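Local coordinates for VP4 protein (Tellina virus 1, PDB 3P06) that probably acts as the serine protease that cuts the birnavirus polyprotein into its final products, and is captured here as an acyl-enzyme formed within one molecule, at residues F120-T124 / G150-A155; A84-S88 / S115-P119; P41-R45 / G57-M61; L70-I76 / A107-D111. All coordinates share one frame; numbering follows the deposited sequence.

Contact 1 of 4, residues F120-T124 / G150-A155. With SO4 (sulfate ion), chain B.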
loop_
_atom_site.group_PDB
_atom_site.type_symbol
_atom_site.label_atom_id
_atom_site.label_comp_id
_atom_site.label_asym_id
_atom_site.label_seq_id
_atom_site.Cartn_x
_atom_site.Cartn_y
_atom_site.Cartn_z
ATOM N N PHE A 120 -7.327 -10.159 2.450
ATOM C CA PHE A 120 -6.750 -10.769 1.274
ATOM C C PHE A 120 -7.263 -9.976 0.090
ATOM O O PHE A 120 -8.161 -10.429 -0.617
ATOM C CB PHE A 120 -7.175 -12.218 1.211
ATOM C CG PHE A 120 -6.568 -12.984 0.087
ATOM C CD1 PHE A 120 -5.206 -13.183 0.024
ATOM C CD2 PHE A 120 -7.387 -13.549 -0.918
ATOM C CE1 PHE A 120 -4.631 -13.895 -1.051
ATOM C CE2 PHE A 120 -6.784 -14.265 -2.004
ATOM C CZ PHE A 120 -5.435 -14.452 -2.029
ATOM N N LEU A 121 -6.700 -8.783 -0.100
ATOM C CA LEU A 121 -7.184 -7.889 -1.097
ATOM C C LEU A 121 -6.181 -6.761 -1.183
ATOM O O LEU A 121 -5.736 -6.244 -0.152
ATOM C CB LEU A 121 -8.530 -7.317 -0.656
ATOM C CG LEU A 121 -9.251 -6.400 -1.659
ATOM C CD1 LEU A 121 -9.828 -7.185 -2.780
ATOM C CD2 LEU A 121 -10.354 -5.552 -1.016
HETATM N N MSE A 122 -5.821 -6.348 -2.378
HETATM C CA MSE A 122 -4.882 -5.238 -2.504
HETATM C C MSE A 122 -5.718 -4.012 -2.802
HETATM O O MSE A 122 -6.832 -4.123 -3.373
HETATM C CB MSE A 122 -3.917 -5.484 -3.663
HETATM C CG MSE A 122 -3.049 -6.738 -3.424
HETATM SE SE MSE A 122 -1.698 -6.787 -4.891
HETATM C CE MSE A 122 -0.416 -5.687 -3.923
ATOM N N VAL A 123 -5.195 -2.847 -2.453
ATOM C CA VAL A 123 -5.991 -1.647 -2.678
ATOM C C VAL A 123 -5.155 -0.557 -3.364
ATOM O O VAL A 123 -4.024 -0.348 -2.986
ATOM C CB VAL A 123 -6.557 -1.168 -1.306
ATOM C CG1 VAL A 123 -7.197 0.222 -1.433
ATOM C CG2 VAL A 123 -7.585 -2.236 -0.718
ATOM N N THR A 124 -5.674 0.135 -4.364
ATOM C CA THR A 124 -4.894 1.236 -4.973
ATOM C C THR A 124 -5.782 2.472 -5.118
ATOM O O THR A 124 -6.969 2.353 -5.486
ATOM C CB THR A 124 -4.249 0.826 -6.401
ATOM O OG1 THR A 124 -3.310 1.824 -6.859
ATOM C CG2 THR A 124 -5.300 0.704 -7.472
ATOM N N GLY A 150 -2.289 -13.808 -7.701
ATOM C CA GLY A 150 -3.521 -14.496 -7.329
ATOM C C GLY A 150 -4.359 -13.817 -6.236
ATOM O O GLY A 150 -4.961 -14.486 -5.375
ATOM N N ILE A 151 -4.432 -12.491 -6.247
ATOM C CA ILE A 151 -5.182 -11.808 -5.202
ATOM C C ILE A 151 -6.048 -10.726 -5.859
ATOM O O ILE A 151 -5.682 -10.201 -6.885
ATOM C CB ILE A 151 -4.228 -11.224 -4.140
ATOM C CG1 ILE A 151 -4.964 -10.545 -2.971
ATOM C CG2 ILE A 151 -3.181 -10.176 -4.814
ATOM C CD1 ILE A 151 -3.959 -10.186 -1.719
ATOM N N GLY A 152 -7.214 -10.443 -5.309
ATOM C CA GLY A 152 -8.079 -9.343 -5.804
ATOM C C GLY A 152 -7.508 -7.923 -5.602
ATOM O O GLY A 152 -6.698 -7.652 -4.692
ATOM N N LEU A 153 -8.004 -6.986 -6.416
ATOM C CA LEU A 153 -7.573 -5.608 -6.263
ATOM C C LEU A 153 -8.825 -4.738 -6.177
ATOM O O LEU A 153 -9.718 -4.919 -6.992
ATOM C CB LEU A 153 -6.804 -5.213 -7.499
ATOM C CG LEU A 153 -6.395 -3.717 -7.535
ATOM C CD1 LEU A 153 -5.384 -3.315 -6.437
ATOM C CD2 LEU A 153 -5.830 -3.297 -8.902
ATOM N N ALA A 154 -8.864 -3.806 -5.215
ATOM C CA ALA A 154 -9.927 -2.817 -5.107
ATOM C C ALA A 154 -9.381 -1.510 -5.608
ATOM O O ALA A 154 -8.220 -1.168 -5.323
ATOM C CB ALA A 154 -10.397 -2.647 -3.678
ATOM N N ALA A 155 -10.205 -0.770 -6.357
ATOM C CA ALA A 155 -9.752 0.531 -6.938
ATOM C C ALA A 155 -10.996 1.238 -7.402
ATOM O O ALA A 155 -12.042 0.599 -7.525
ATOM C CB ALA A 155 -8.791 0.338 -8.203
HETATM S S SO4 B . -3.831 4.207 -9.513
HETATM O O1 SO4 B . -4.602 4.310 -8.299
HETATM O O2 SO4 B . -4.160 2.926 -10.138
HETATM O O3 SO4 B . -4.235 5.305 -10.365
HETATM O O4 SO4 B . -2.402 4.337 -9.372
HETATM O O HOH W 1 -8.677 -11.198 -3.212
#
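Ile151 lies across the Phe120 ring, and its branches can be traced outward one by one. CB sits 4.0 Å from Phe120 CZ. Because CG1 is anti to the backbone N (chi1 -177°), it is carried over the middle of the ring, 3.9 Å from the Phe120 centroid and 10° off the ring normal, which meets the definition of a CH-pi contact. The CG2 branch turns instead to selenomethionine Met122 and meets its SE at 3.7 Å. At the tip, CD1 packs on the backbone at Leu121 N, 3.5 Å away. Beyond it the chains pair in parallel: Met122 N donates to Gly152 O at 2.8 Å, nearly straight at 175°, Ala154 N to Met122 O, and Thr124 N to Ala154 O at 3.0 Å. A water carries the link further back, bridging Phe120 O and Gly152 N. Thr124 OG1 is hydrogen-bonded to Lys141, the predicted active-site lysine. Strand 153-155 is the middle of a three-stranded parallel sheet, since Leu153 and Ala155 bond to Leu161 of strand 161-162. Met122 and Leu153 turn to the face packed against helix 138-149, whose end at Gly150 is a Schellman motif, while Val123, on the other face, rests on helix 166-173.

Contact 2 of 4, residues A84-S88 / S115-P119; sequences ATATS and SQQTP. With URE (urea), chain G.
Thr87 CG2 is the first atom of the 84-88 loop to be met along 115-119, lying 4.3 Å from Gln116 O. Next comes Gln117, whose N makes a weak bond back to Ser115 OG and whose CA sits 3.5 Å from Ala86 O, a CA-H...O contact. Its CG is anti to the carbonyl carbon (chi1 -64°) and the chain bends at chi2, which brings OE1 to 3.8 Å from Ala86 CB; the same OE1 lies 3.7 Å from urea N2. Thr118 carries the direct link: its N donates to Ala86 O at 2.9 Å, with 167° at the hydrogen, in the carbonyl plane and on a lone pair. Its OG1 is bonded to Gly9 N and, through a water, to Thr85 O. Pro119 points away from the 84-88 loop, and its CA lies 3.9 Å from urea O. The loop that receives these contacts is the turn between hairpin strands 83-84 and 88-92, shaped by an ST turn in which Thr85 OG1 accepts from Thr87 N at 3.3 Å. At residues that also line the urea pocket, one direct hydrogen bond and one water bridge therefore make a polar surface junction, in which directional bonds rather than apolar packing join the two loops.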
loop_
_atom_site.group_PDB
_atom_site.type_symbol
_atom_site.label_atom_id
_atom_site.label_comp_id
_atom_site.label_asym_id
_atom_site.label_seq_id
_atom_site.Cartn_x
_atom_site.Cartn_y
_atom_site.Cartn_z
ATOM N N ALA A 84 3.545 -11.701 1.978
ATOM C CA ALA A 84 2.568 -11.328 3.006
ATOM C C ALA A 84 1.664 -12.489 3.369
ATOM O O ALA A 84 1.335 -13.340 2.492
ATOM C CB ALA A 84 1.719 -10.091 2.545
ATOM N N THR A 85 1.255 -12.529 4.643
ATOM C CA THR A 85 0.257 -13.475 5.093
ATOM C C THR A 85 -0.798 -12.640 5.822
ATOM O O THR A 85 -0.642 -11.420 5.910
ATOM C CB THR A 85 0.830 -14.590 6.067
ATOM O OG1 THR A 85 1.258 -13.989 7.317
ATOM C CG2 THR A 85 2.014 -15.383 5.412
ATOM N N ALA A 86 -1.841 -13.282 6.350
ATOM C CA ALA A 86 -2.822 -12.570 7.218
ATOM C C ALA A 86 -2.192 -11.784 8.398
ATOM O O ALA A 86 -2.745 -10.755 8.854
ATOM C CB ALA A 86 -3.901 -13.537 7.695
ATOM N N THR A 87 -1.006 -12.205 8.857
ATOM C CA THR A 87 -0.447 -11.602 10.070
ATOM C C THR A 87 1.042 -11.319 10.038
ATOM O O THR A 87 1.639 -10.941 11.068
ATOM C CB THR A 87 -0.710 -12.508 11.364
ATOM O OG1 THR A 87 -0.038 -13.762 11.186
ATOM C CG2 THR A 87 -2.172 -12.760 11.559
ATOM N N SER A 88 1.669 -11.483 8.884
ATOM C CA SER A 88 3.091 -11.170 8.802
ATOM C C SER A 88 3.499 -10.694 7.434
ATOM O O SER A 88 2.798 -10.980 6.419
ATOM C CB SER A 88 3.910 -12.425 9.198
ATOM O OG SER A 88 3.728 -13.347 8.161
ATOM N N SER A 115 -9.733 -5.503 12.405
ATOM C CA SER A 115 -9.835 -6.967 12.435
ATOM C C SER A 115 -8.630 -7.686 13.005
ATOM O O SER A 115 -8.777 -8.819 13.499
ATOM C CB SER A 115 -10.183 -7.537 11.072
ATOM O OG SER A 115 -9.183 -7.199 10.128
ATOM N N GLN A 116 -7.446 -7.074 12.963
ATOM C CA GLN A 116 -6.268 -7.795 13.506
ATOM C C GLN A 116 -5.716 -8.800 12.473
ATOM O O GLN A 116 -4.792 -9.582 12.749
ATOM C CB GLN A 116 -6.699 -8.517 14.790
ATOM C CG GLN A 116 -5.679 -9.425 15.443
ATOM C CD GLN A 116 -4.722 -8.623 16.303
ATOM O OE1 GLN A 116 -5.087 -8.165 17.391
ATOM N NE2 GLN A 116 -3.498 -8.419 15.805
ATOM N N GLN A 117 -6.312 -8.800 11.282
ATOM C CA GLN A 117 -5.777 -9.565 10.161
ATOM C C GLN A 117 -5.739 -8.661 8.933
ATOM O O GLN A 117 -6.671 -7.886 8.666
ATOM C CB GLN A 117 -6.649 -10.789 9.852
ATOM C CG GLN A 117 -6.743 -11.832 10.912
ATOM C CD GLN A 117 -6.852 -13.195 10.280
ATOM O OE1 GLN A 117 -7.379 -13.330 9.172
ATOM N NE2 GLN A 117 -6.308 -14.211 10.951
ATOM N N THR A 118 -4.693 -8.774 8.158
ATOM C CA THR A 118 -4.608 -8.068 6.851
ATOM C C THR A 118 -5.628 -8.733 5.928
ATOM O O THR A 118 -5.699 -9.977 5.910
ATOM C CB THR A 118 -3.198 -8.325 6.294
ATOM O OG1 THR A 118 -2.245 -7.720 7.181
ATOM C CG2 THR A 118 -3.018 -7.830 4.873
ATOM N N PRO A 119 -6.443 -7.940 5.184
ATOM C CA PRO A 119 -7.412 -8.522 4.259
ATOM C C PRO A 119 -6.705 -9.153 3.035
ATOM O O PRO A 119 -5.621 -8.704 2.621
ATOM C CB PRO A 119 -8.246 -7.287 3.770
ATOM C CG PRO A 119 -7.417 -6.150 3.977
ATOM C CD PRO A 119 -6.545 -6.461 5.227
HETATM C C URE G . -10.141 -10.583 6.916
HETATM O O URE G . -10.590 -9.670 6.215
HETATM N N1 URE G . -10.706 -10.836 8.093
HETATM N N2 URE G . -9.084 -11.341 6.567
HETATM O O HOH W 2 -0.010 -8.812 7.284
#

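Contact 3 of 4, residues P41-R45 / G57-M61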
loop_
_atom_site.group_PDB
_atom_site.type_symbol
_atom_site.label_atom_id
_atom_site.label_comp_id
_atom_site.label_asym_id
_atom_site.label_seq_id
_atom_site.Cartn_x
_atom_site.Cartn_y
_atom_site.Cartn_z
ATOM N N PRO A 41 17.385 5.496 2.182
ATOM C CA PRO A 41 17.544 6.826 2.769
ATOM C C PRO A 41 16.752 7.942 1.980
ATOM O O PRO A 41 16.668 9.081 2.441
ATOM C CB PRO A 41 19.071 7.090 2.696
ATOM C CG PRO A 41 19.560 6.247 1.526
ATOM C CD PRO A 41 18.633 4.997 1.539
ATOM N N LYS A 42 16.169 7.634 0.829
ATOM C CA LYS A 42 15.272 8.603 0.206
ATOM C C LYS A 42 13.864 8.545 0.844
ATOM O O LYS A 42 13.098 9.460 0.685
ATOM C CB LYS A 42 15.168 8.326 -1.322
ATOM C CG LYS A 42 16.430 8.859 -2.078
ATOM C CD LYS A 42 16.584 8.291 -3.469
ATOM C CE LYS A 42 18.024 8.491 -3.939
ATOM N NZ LYS A 42 18.622 9.644 -3.178
ATOM N N ASN A 43 13.481 7.421 1.447
ATOM C CA ASN A 43 12.093 7.287 1.978
ATOM C C ASN A 43 12.022 7.741 3.421
ATOM O O ASN A 43 11.449 7.071 4.274
ATOM C CB ASN A 43 11.587 5.804 1.908
ATOM C CG ASN A 43 11.338 5.343 0.490
ATOM O OD1 ASN A 43 11.134 6.170 -0.426
ATOM N ND2 ASN A 43 11.406 4.048 0.283
ATOM N N THR A 44 12.621 8.873 3.684
ATOM C CA THR A 44 12.854 9.339 5.048
ATOM C C THR A 44 12.031 10.645 5.272
ATOM O O THR A 44 12.442 11.511 6.032
ATOM C CB THR A 44 14.364 9.604 5.206
ATOM O OG1 THR A 44 14.762 10.297 4.026
ATOM C CG2 THR A 44 15.198 8.227 5.282
ATOM N N ARG A 45 10.887 10.786 4.609
ATOM C CA ARG A 45 9.983 11.888 4.887
ATOM C C ARG A 45 8.743 11.376 5.662
ATOM O O ARG A 45 8.229 10.261 5.431
ATOM C CB ARG A 45 9.673 12.692 3.594
ATOM C CG ARG A 45 8.406 13.529 3.627
ATOM C CD ARG A 45 8.438 14.857 4.552
ATOM N NE ARG A 45 9.593 15.757 4.396
ATOM C CZ ARG A 45 9.666 16.802 3.550
ATOM N NH1 ARG A 45 8.657 17.082 2.726
ATOM N NH2 ARG A 45 10.769 17.572 3.529
ATOM N N GLY A 57 7.691 6.404 5.808
ATOM C CA GLY A 57 8.115 5.560 4.698
ATOM C C GLY A 57 7.968 6.355 3.371
ATOM O O GLY A 57 8.215 5.815 2.318
ATOM N N LEU A 58 7.569 7.628 3.444
ATOM C CA LEU A 58 7.370 8.476 2.258
ATOM C C LEU A 58 8.641 9.111 1.763
ATOM O O LEU A 58 9.550 9.288 2.543
ATOM C CB LEU A 58 6.356 9.594 2.553
ATOM C CG LEU A 58 5.069 9.059 3.162
ATOM C CD1 LEU A 58 4.075 10.210 3.436
ATOM C CD2 LEU A 58 4.418 7.938 2.262
ATOM N N SER A 59 8.676 9.532 0.486
ATOM C CA SER A 59 9.836 10.239 -0.023
ATOM C C SER A 59 9.395 11.613 -0.513
ATOM O O SER A 59 8.200 11.903 -0.473
ATOM C CB SER A 59 10.514 9.444 -1.130
ATOM O OG SER A 59 9.911 9.754 -2.367
ATOM N N GLU A 60 10.349 12.445 -0.978
ATOM C CA GLU A 60 10.048 13.737 -1.665
ATOM C C GLU A 60 9.127 13.661 -2.902
ATOM O O GLU A 60 8.514 14.686 -3.305
ATOM C CB GLU A 60 11.346 14.441 -2.132
ATOM C CG GLU A 60 12.134 15.130 -1.011
ATOM C CD GLU A 60 11.340 16.217 -0.234
ATOM O OE1 GLU A 60 11.261 17.369 -0.740
ATOM O OE2 GLU A 60 10.833 15.919 0.894
HETATM N N MSE A 61 9.079 12.486 -3.530
HETATM C CA MSE A 61 8.235 12.265 -4.690
HETATM C C MSE A 61 6.799 11.959 -4.373
HETATM O O MSE A 61 6.023 11.550 -5.234
HETATM C CB MSE A 61 8.830 11.173 -5.572
HETATM C CG MSE A 61 10.032 11.735 -6.331
HETATM SE SE MSE A 61 10.930 10.332 -7.354
HETATM C CE MSE A 61 9.763 10.325 -8.963
HETATM O O HOH W 3 12.944 11.872 -0.489
HETATM O O HOH W 4 9.990 8.109 6.531
#
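Arg45 and Glu60 face each other with their flat ends almost perpendicular, the guanidinium and carboxylate planes being 82° apart. Glu60 OE2 stands over one guanidinium face, 3.0 Å from Arg45 CZ and 3.1 Å from Arg45 NH1. No N-H points at this oxygen, so the salt bridge rests on charge alone. Arg45 attains the position by bends at chi2 and chi3, and Glu60 by folding back at chi2 (-58°). On the inner side Asn43 OD1 lies 3.4 Å from Ser59 CB and also accepts from Leu98 N, while Ser59 OG is hydrogen-bonded to Leu98 O. Asn43 CB rests 3.4 Å from Gly57 O. In the backbone, Arg45 N donates to Leu58 O at 2.9 Å (157° at the hydrogen), whereas the return bond from Leu58 N to Arg45 O is weak. Two waters supplement it: one joins Lys42 O to Glu60 N, the other gathers Asn43 O, Arg45 O and Gly57 N. Thr44 and Arg45 both lie opposite Leu58, which defines a classic beta bulge, here at the open end of the antiparallel hairpin of strands 45-48 and 54-58, on the margin of the mixed sheet.

Contact 4 of 4, residues L70-I76 / A107-D111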
loop_
_atom_site.group_PDB
_atom_site.type_symbol
_atom_site.label_atom_id
_atom_site.label_comp_id
_atom_site.label_asym_id
_atom_site.label_seq_id
_atom_site.Cartn_x
_atom_site.Cartn_y
_atom_site.Cartn_z
ATOM N N LEU A 70 -5.114 13.517 4.824
ATOM C CA LEU A 70 -5.741 12.214 5.027
ATOM C C LEU A 70 -6.363 12.075 6.430
ATOM O O LEU A 70 -5.801 12.566 7.404
ATOM C CB LEU A 70 -4.746 11.051 4.755
ATOM C CG LEU A 70 -4.253 10.953 3.325
ATOM C CD1 LEU A 70 -2.996 10.007 3.176
ATOM C CD2 LEU A 70 -5.416 10.522 2.448
ATOM N N PRO A 71 -7.514 11.383 6.516
ATOM C CA PRO A 71 -8.220 11.140 7.807
ATOM C C PRO A 71 -7.599 9.931 8.527
ATOM O O PRO A 71 -8.277 8.967 8.810
ATOM C CB PRO A 71 -9.684 10.863 7.377
ATOM C CG PRO A 71 -9.556 10.385 5.940
ATOM C CD PRO A 71 -8.210 10.789 5.356
ATOM N N ILE A 72 -6.291 9.943 8.711
ATOM C CA ILE A 72 -5.591 8.859 9.385
ATOM C C ILE A 72 -5.270 9.425 10.785
ATOM O O ILE A 72 -4.666 10.524 10.904
ATOM C CB ILE A 72 -4.297 8.483 8.604
ATOM C CG1 ILE A 72 -4.665 7.791 7.272
ATOM C CG2 ILE A 72 -3.329 7.663 9.484
ATOM C CD1 ILE A 72 -3.509 7.595 6.359
ATOM N N LYS A 73 -5.691 8.694 11.829
ATOM C CA LYS A 73 -5.461 9.159 13.223
ATOM C C LYS A 73 -4.284 8.469 13.896
ATOM O O LYS A 73 -3.695 9.040 14.777
ATOM C CB LYS A 73 -6.746 9.009 14.069
ATOM C CG LYS A 73 -7.916 9.603 13.304
ATOM C CD LYS A 73 -9.113 9.839 14.137
ATOM C CE LYS A 73 -9.935 8.584 14.304
ATOM N NZ LYS A 73 -10.951 8.913 15.366
ATOM N N GLY A 74 -3.928 7.264 13.475
ATOM C CA GLY A 74 -2.823 6.553 14.115
ATOM C C GLY A 74 -1.520 6.624 13.290
ATOM O O GLY A 74 -1.373 7.496 12.385
ATOM N N ALA A 75 -0.574 5.736 13.585
ATOM C CA ALA A 75 0.704 5.693 12.836
ATOM C C ALA A 75 0.567 4.670 11.713
ATOM O O ALA A 75 -0.034 3.600 11.934
ATOM C CB ALA A 75 1.873 5.359 13.778
ATOM N N ILE A 76 1.046 4.994 10.505
ATOM C CA ILE A 76 1.021 4.048 9.384
ATOM C C ILE A 76 2.445 4.124 8.841
ATOM O O ILE A 76 3.003 5.218 8.740
ATOM C CB ILE A 76 0.045 4.462 8.257
ATOM C CG1 ILE A 76 -1.434 4.434 8.690
ATOM C CG2 ILE A 76 0.280 3.561 6.944
ATOM C CD1 ILE A 76 -2.055 3.011 8.815
ATOM N N ALA A 107 -3.549 3.040 3.053
ATOM C CA ALA A 107 -3.173 3.644 4.339
ATOM C C ALA A 107 -4.440 4.077 5.099
ATOM O O ALA A 107 -4.516 3.901 6.328
ATOM C CB ALA A 107 -2.292 4.841 4.115
ATOM N N CYS A 108 -5.422 4.647 4.400
ATOM C CA CYS A 108 -6.712 4.970 5.077
ATOM C C CYS A 108 -7.442 3.705 5.534
ATOM O O CYS A 108 -8.060 3.672 6.621
ATOM C CB CYS A 108 -7.647 5.755 4.150
ATOM S SG CYS A 108 -7.004 7.424 3.835
ATOM N N ALA A 109 -7.481 2.702 4.663
ATOM C CA ALA A 109 -8.129 1.443 5.011
ATOM C C ALA A 109 -7.374 0.729 6.151
ATOM O O ALA A 109 -8.016 0.196 7.049
ATOM C CB ALA A 109 -8.314 0.535 3.798
ATOM N N ALA A 110 -6.041 0.776 6.174
ATOM C CA ALA A 110 -5.238 0.145 7.230
ATOM C C ALA A 110 -5.484 0.897 8.553
ATOM O O ALA A 110 -5.553 0.258 9.645
ATOM C CB ALA A 110 -3.788 0.181 6.930
ATOM N N ASP A 111 -5.629 2.224 8.473
ATOM C CA ASP A 111 -5.856 3.011 9.736
ATOM C C ASP A 111 -7.155 2.653 10.507
ATOM O O ASP A 111 -7.197 2.662 11.768
ATOM C CB ASP A 111 -5.843 4.504 9.491
ATOM C CG ASP A 111 -5.735 5.293 10.814
ATOM O OD1 ASP A 111 -4.708 5.110 11.537
ATOM O OD2 ASP A 111 -6.674 6.059 11.143
HETATM O O HOH W 5 -2.991 3.341 12.169
#
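Helix-on-sheet packing in this alpha/beta protease brings Asp111, at the end of helix 104-111, to the backbone of Lys73 and Gly74 at the entry to strand 75-81 of the mixed sheet. The two oxygens of its carboxylate accept from these two successive N-H groups. Lys73 N reaches Asp111 OD2 at 2.9 Å, nearly straight at the hydrogen but from well above the carboxylate plane, 48° out of it. Gly74 N meets Asp111 OD1 at 3.0 Å on the syn side, only 22° out of plane. Asp111 CG is anti to its own N (chi1 -166°), which extends the group off the helix toward the loop, and a water tying OD1 to Ala75 O adds a further donor. Three donors on one carboxylate fix its rotation and would be expected to stabilise its anionic form. The two branches of Ile72 part: CG2 lies beside the carboxylate, 3.6 Å from Asp111 OD1, while CD1 begins the apolar part of the contact at Ala107 CB, 3.8 Å away. Cys108 SG touches Leu70 CD2 at 3.7 Å and the Pro71 ring at CD, 3.9 Å, both on one side of the sulfur; Pro71 is the centre of an inverse gamma turn. Ala29 of strand 21-31 touches Ala107 and Ala110, the two alanines that Ile76 also meets, and helix 166-173 lies against Ala109. Ile76, buried in strand 75-81, ends with CD1 against the helix, 3.8 Å from Ala110 CB.

In the fold
Contacts 4, 2 and 1 share a continuous run of chain: helix 104-111 of contact 4 leads into 115-119 of contact 2, which passes directly into 120-124 of contact 1. The centres of contacts 1 and 2 are about 13 Å apart. Contact 1 comes nearest to the predicted catalytic pair, the Thr124 side chain being about 4 Å from that of Ser102 and closer still, about 3 Å, to that of Lys141, while contact 2 supplies Gln117, Thr118 and Pro119 to the urea pocket. Contact 3 lies across the chain's centre from both, its centre about 24 Å from that of contact 1. It shares a sheet with contact 4 through neighbouring strands 54-58 and 75-81.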